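Local coordinates for putative epoxide hydrolase protein (Klebsiella pneumoniae subsp. pneumoniae, PDB 5BOV), which is a putative epoxide hydrolase of the alpha/beta-hydrolase fold that may instead act as a lipase-like esterase on monoacylglycerols, at residues I35-W40 with I62-R67. Numbering follows the deposited sequence.
Sequences ILLHGW and IVPYLR
His38 lays one face of its imidazole over the side chain of Leu66, whose CG sits 3.9 Å from the centroid of the His38 ring, a CH-pi contact with the leucine running alongside the ring the other way. CG of His38 is wedged among both backbone branches (chi1 69°), which swings the ring across to residues 62-67. There His38 NE2 accepts the backbone N-H of Leu66 at 3.1 Å in an almost straight bond (177°), with the donor tilted 28° from the ring plane. His38 ND1 donates in the ring plane to Gly39 O at 2.9 Å, and the two bonds, one accepted and one donated, fix the ring's rotation. Tyr69 meets the same ring edge-to-face.

Further back, strands 32-37 and 59-74 run parallel as neighbours in the central sheet of the alpha/beta-hydrolase fold, joined through helix 50-56 as a beta-alpha-beta unit. Leu36 N gives its hydrogen to Ile62 O at 3.0 Å. Ile35 and Ile62 share a sheet face, Ile35 CG1 lying 4.0 Å from Ile62 CB; Ile35 also touches Met96 of helix 85-98, and Ile62 meets Tyr23 of strand 19-26. Pro64 has no N-H to offer. Where the strands part, a water takes over, donating to Leu36 O and Pro64 O and accepting from His38 N at 2.9 Å. The proline ring packs Pro64 CG 3.6 Å from Leu37 CD2. Just beyond, Trp40 N hydrogen-bonds to OD2 of Asp110, which sits in a probable GxDxG nucleophile elbow, and the indole stacks on Trp111.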
ATOM      1  N   ILE A  35      -7.170  -0.212  -9.387  1.00  7.89           N
ATOM      2  CA  ILE A  35      -5.784  -0.548  -9.069  1.00  8.04           C
ATOM      3  C   ILE A  35      -5.716  -0.763  -7.563  1.00  7.62           C
ATOM      4  O   ILE A  35      -6.123   0.121  -6.785  1.00  7.09           O
ATOM      5  CB  ILE A  35      -4.781   0.537  -9.531  1.00  9.16           C
ATOM      6  CG1 ILE A  35      -4.939   0.757 -11.051  1.00 10.01           C
ATOM      7  CG2 ILE A  35      -3.361   0.115  -9.152  1.00  9.43           C
ATOM      8  CD1 ILE A  35      -4.092   1.881 -11.591  1.00 10.86           C
ATOM      9  N   LEU A  36      -5.276  -1.960  -7.186  1.00  7.25           N
ATOM     10  CA  LEU A  36      -5.312  -2.413  -5.798  1.00  7.07           C
ATOM     11  C   LEU A  36      -3.868  -2.497  -5.352  1.00  7.07           C
ATOM     12  O   LEU A  36      -3.089  -3.288  -5.869  1.00  6.85           O
ATOM     13  CB  LEU A  36      -5.992  -3.788  -5.688  1.00  7.38           C
ATOM     14  CG  LEU A  36      -7.437  -3.855  -6.234  1.00  7.43           C
ATOM     15  CD1 LEU A  36      -7.928  -5.312  -6.231  1.00  7.75           C
ATOM     16  CD2 LEU A  36      -8.381  -2.941  -5.470  1.00  7.38           C
ATOM     17  N   LEU A  37      -3.560  -1.789  -4.242  1.00  6.83           N
ATOM     18  CA  LEU A  37      -2.181  -1.669  -3.788  1.00  7.11           C
ATOM     19  C   LEU A  37      -1.986  -2.267  -2.415  1.00  6.99           C
ATOM     20  O   LEU A  37      -2.663  -1.882  -1.413  1.00  6.46           O
ATOM     21  CB  LEU A  37      -1.811  -0.180  -3.773  1.00  7.40           C
ATOM     22  CG  LEU A  37      -1.900   0.576  -5.096  1.00  7.78           C
ATOM     23  CD1 LEU A  37      -1.529   2.040  -4.902  1.00  8.22           C
ATOM     24  CD2 LEU A  37      -1.050  -0.052  -6.200  1.00  8.10           C
ATOM     25  N   HIS A  38      -1.015  -3.175  -2.309  1.00  7.29           N
ATOM     26  CA  HIS A  38      -0.745  -3.837  -1.030  1.00  7.09           C
ATOM     27  C   HIS A  38       0.143  -2.993  -0.112  1.00  7.38           C
ATOM     28  O   HIS A  38       0.665  -1.945  -0.523  1.00  7.24           O
ATOM     29  CB  HIS A  38      -0.111  -5.194  -1.316  1.00  7.19           C
ATOM     30  CG  HIS A  38       1.278  -5.135  -1.884  1.00  6.92           C
ATOM     31  ND1 HIS A  38       2.385  -4.891  -1.097  1.00  7.22           N
ATOM     32  CD2 HIS A  38       1.735  -5.187  -3.156  1.00  7.03           C
ATOM     33  CE1 HIS A  38       3.469  -4.832  -1.859  1.00  7.07           C
ATOM     34  NE2 HIS A  38       3.104  -5.060  -3.106  1.00  7.11           N
ATOM     35  N   GLY A  39       0.326  -3.528   1.094  1.00  7.15           N
ATOM     36  CA  GLY A  39       1.128  -2.916   2.098  1.00  7.19           C
ATOM     37  C   GLY A  39       2.344  -3.741   2.490  1.00  7.11           C
ATOM     38  O   GLY A  39       2.675  -4.747   1.831  1.00  7.01           O
ATOM     39  N   TRP A  40       2.952  -3.316   3.589  1.00  6.76           N
ATOM     40  CA  TRP A  40       4.212  -3.960   4.117  1.00  7.40           C
ATOM     41  C   TRP A  40       3.846  -4.767   5.396  1.00  7.72           C
ATOM     42  O   TRP A  40       3.135  -4.197   6.271  1.00  8.03           O
ATOM     43  CB  TRP A  40       5.260  -2.921   4.507  1.00  7.65           C
ATOM     44  CG  TRP A  40       6.473  -3.548   5.057  1.00  8.05           C
ATOM     45  CD1 TRP A  40       7.516  -4.007   4.350  1.00  8.16           C
ATOM     46  CD2 TRP A  40       6.782  -3.789   6.427  1.00  8.27           C
ATOM     47  NE1 TRP A  40       8.453  -4.559   5.180  1.00  8.55           N
ATOM     48  CE2 TRP A  40       8.025  -4.439   6.469  1.00  8.55           C
ATOM     49  CE3 TRP A  40       6.101  -3.597   7.611  1.00  8.36           C
ATOM     50  CZ2 TRP A  40       8.599  -4.878   7.677  1.00  8.81           C
ATOM     51  CZ3 TRP A  40       6.702  -3.967   8.789  1.00  8.48           C
ATOM     52  CH2 TRP A  40       7.928  -4.645   8.816  1.00  8.67           C
ATOM     53  N   ILE A  62      -6.190  -4.238 -11.815  1.00  9.08           N
ATOM     54  CA  ILE A  62      -4.730  -4.254 -11.861  1.00  9.34           C
ATOM     55  C   ILE A  62      -4.193  -4.383 -10.460  1.00  8.22           C
ATOM     56  O   ILE A  62      -4.570  -3.585  -9.559  1.00  8.17           O
ATOM     57  CB  ILE A  62      -4.197  -2.924 -12.447  1.00 10.18           C
ATOM     58  CG1 ILE A  62      -4.815  -2.576 -13.813  1.00 11.88           C
ATOM     59  CG2 ILE A  62      -2.674  -2.930 -12.492  1.00 10.66           C
ATOM     60  CD1 ILE A  62      -4.458  -3.553 -14.827  1.00 12.81           C
ATOM     61  N   VAL A  63      -3.331  -5.385 -10.244  1.00  7.83           N
ATOM     62  CA  VAL A  63      -2.763  -5.593  -8.893  1.00  7.60           C
ATOM     63  C   VAL A  63      -1.227  -5.731  -8.985  1.00  7.57           C
ATOM     64  O   VAL A  63      -0.732  -6.823  -9.338  1.00  7.70           O
ATOM     65  CB  VAL A  63      -3.343  -6.837  -8.195  1.00  7.57           C
ATOM     66  CG1 VAL A  63      -2.987  -6.837  -6.728  1.00  7.31           C
ATOM     67  CG2 VAL A  63      -4.859  -6.922  -8.361  1.00  8.02           C
ATOM     68  N   PRO A  64      -0.477  -4.632  -8.767  1.00  7.44           N
ATOM     69  CA  PRO A  64       0.934  -4.668  -8.914  1.00  7.53           C
ATOM     70  C   PRO A  64       1.706  -4.966  -7.681  1.00  7.78           C
ATOM     71  O   PRO A  64       1.284  -4.588  -6.584  1.00  7.58           O
ATOM     72  CB  PRO A  64       1.251  -3.233  -9.375  1.00  7.67           C
ATOM     73  CG  PRO A  64       0.245  -2.390  -8.625  1.00  7.64           C
ATOM     74  CD  PRO A  64      -0.976  -3.244  -8.532  1.00  7.41           C
ATOM     75  N   TYR A  65       2.857  -5.604  -7.854  1.00  8.24           N
ATOM     76  CA  TYR A  65       3.844  -5.639  -6.771  1.00  8.24           C
ATOM     77  C   TYR A  65       4.477  -4.262  -6.672  1.00  8.70           C
ATOM     78  O   TYR A  65       4.950  -3.681  -7.681  1.00  8.60           O
ATOM     79  CB  TYR A  65       4.947  -6.646  -7.028  1.00  8.81           C
ATOM     80  CG  TYR A  65       4.596  -8.100  -6.967  1.00  9.03           C
ATOM     81  CD1 TYR A  65       4.301  -8.704  -5.753  1.00  9.39           C
ATOM     82  CD2 TYR A  65       4.578  -8.895  -8.118  1.00  9.31           C
ATOM     83  CE1 TYR A  65       4.093 -10.080  -5.657  1.00  9.21           C
ATOM     84  CE2 TYR A  65       4.288 -10.253  -8.059  1.00  9.80           C
ATOM     85  CZ  TYR A  65       4.078 -10.852  -6.823  1.00  9.76           C
ATOM     86  OH  TYR A  65       3.805 -12.183  -6.734  1.00 10.54           O
ATOM     87  N   LEU A  66       4.531  -3.690  -5.477  1.00  8.56           N
ATOM     88  CA  LEU A  66       5.282  -2.464  -5.256  1.00  9.37           C
ATOM     89  C   LEU A  66       6.834  -2.710  -5.439  1.00  9.15           C
ATOM     90  O   LEU A  66       7.280  -3.827  -5.378  1.00  8.61           O
ATOM     91  CB  LEU A  66       5.011  -1.916  -3.868  1.00  9.98           C
ATOM     92  CG  LEU A  66       3.544  -1.505  -3.569  1.00  9.90           C
ATOM     93  CD1 LEU A  66       3.516  -0.994  -2.134  1.00  9.99           C
ATOM     94  CD2 LEU A  66       3.049  -0.455  -4.519  1.00 10.43           C
ATOM     95  N   ARG A  67       7.576  -1.619  -5.644  1.00  8.96           N
ATOM     96  CA  ARG A  67       9.021  -1.710  -5.620  1.00  9.53           C
ATOM     97  C   ARG A  67       9.474  -2.450  -4.321  1.00  9.45           C
ATOM     98  O   ARG A  67       8.909  -2.215  -3.239  1.00  8.27           O
ATOM     99  CB  ARG A  67       9.645  -0.325  -5.756  1.00  9.82           C
ATOM    100  CG  ARG A  67       9.276   0.696  -4.665  1.00  9.90           C
ATOM    101  CD  ARG A  67      10.179   1.945  -4.711  1.00 10.64           C
ATOM    102  NE  ARG A  67      10.049   2.612  -5.981  1.00 11.08           N
ATOM    103  CZ  ARG A  67      10.979   3.393  -6.559  1.00 11.70           C
ATOM    104  NH1 ARG A  67      12.114   3.706  -5.900  1.00 11.68           N
ATOM    105  NH2 ARG A  67      10.783   3.876  -7.746  1.00 12.33           N
TER
HETATM  106  O   HOH W   1      -0.885  -4.536  -4.866  1.00  8.06           O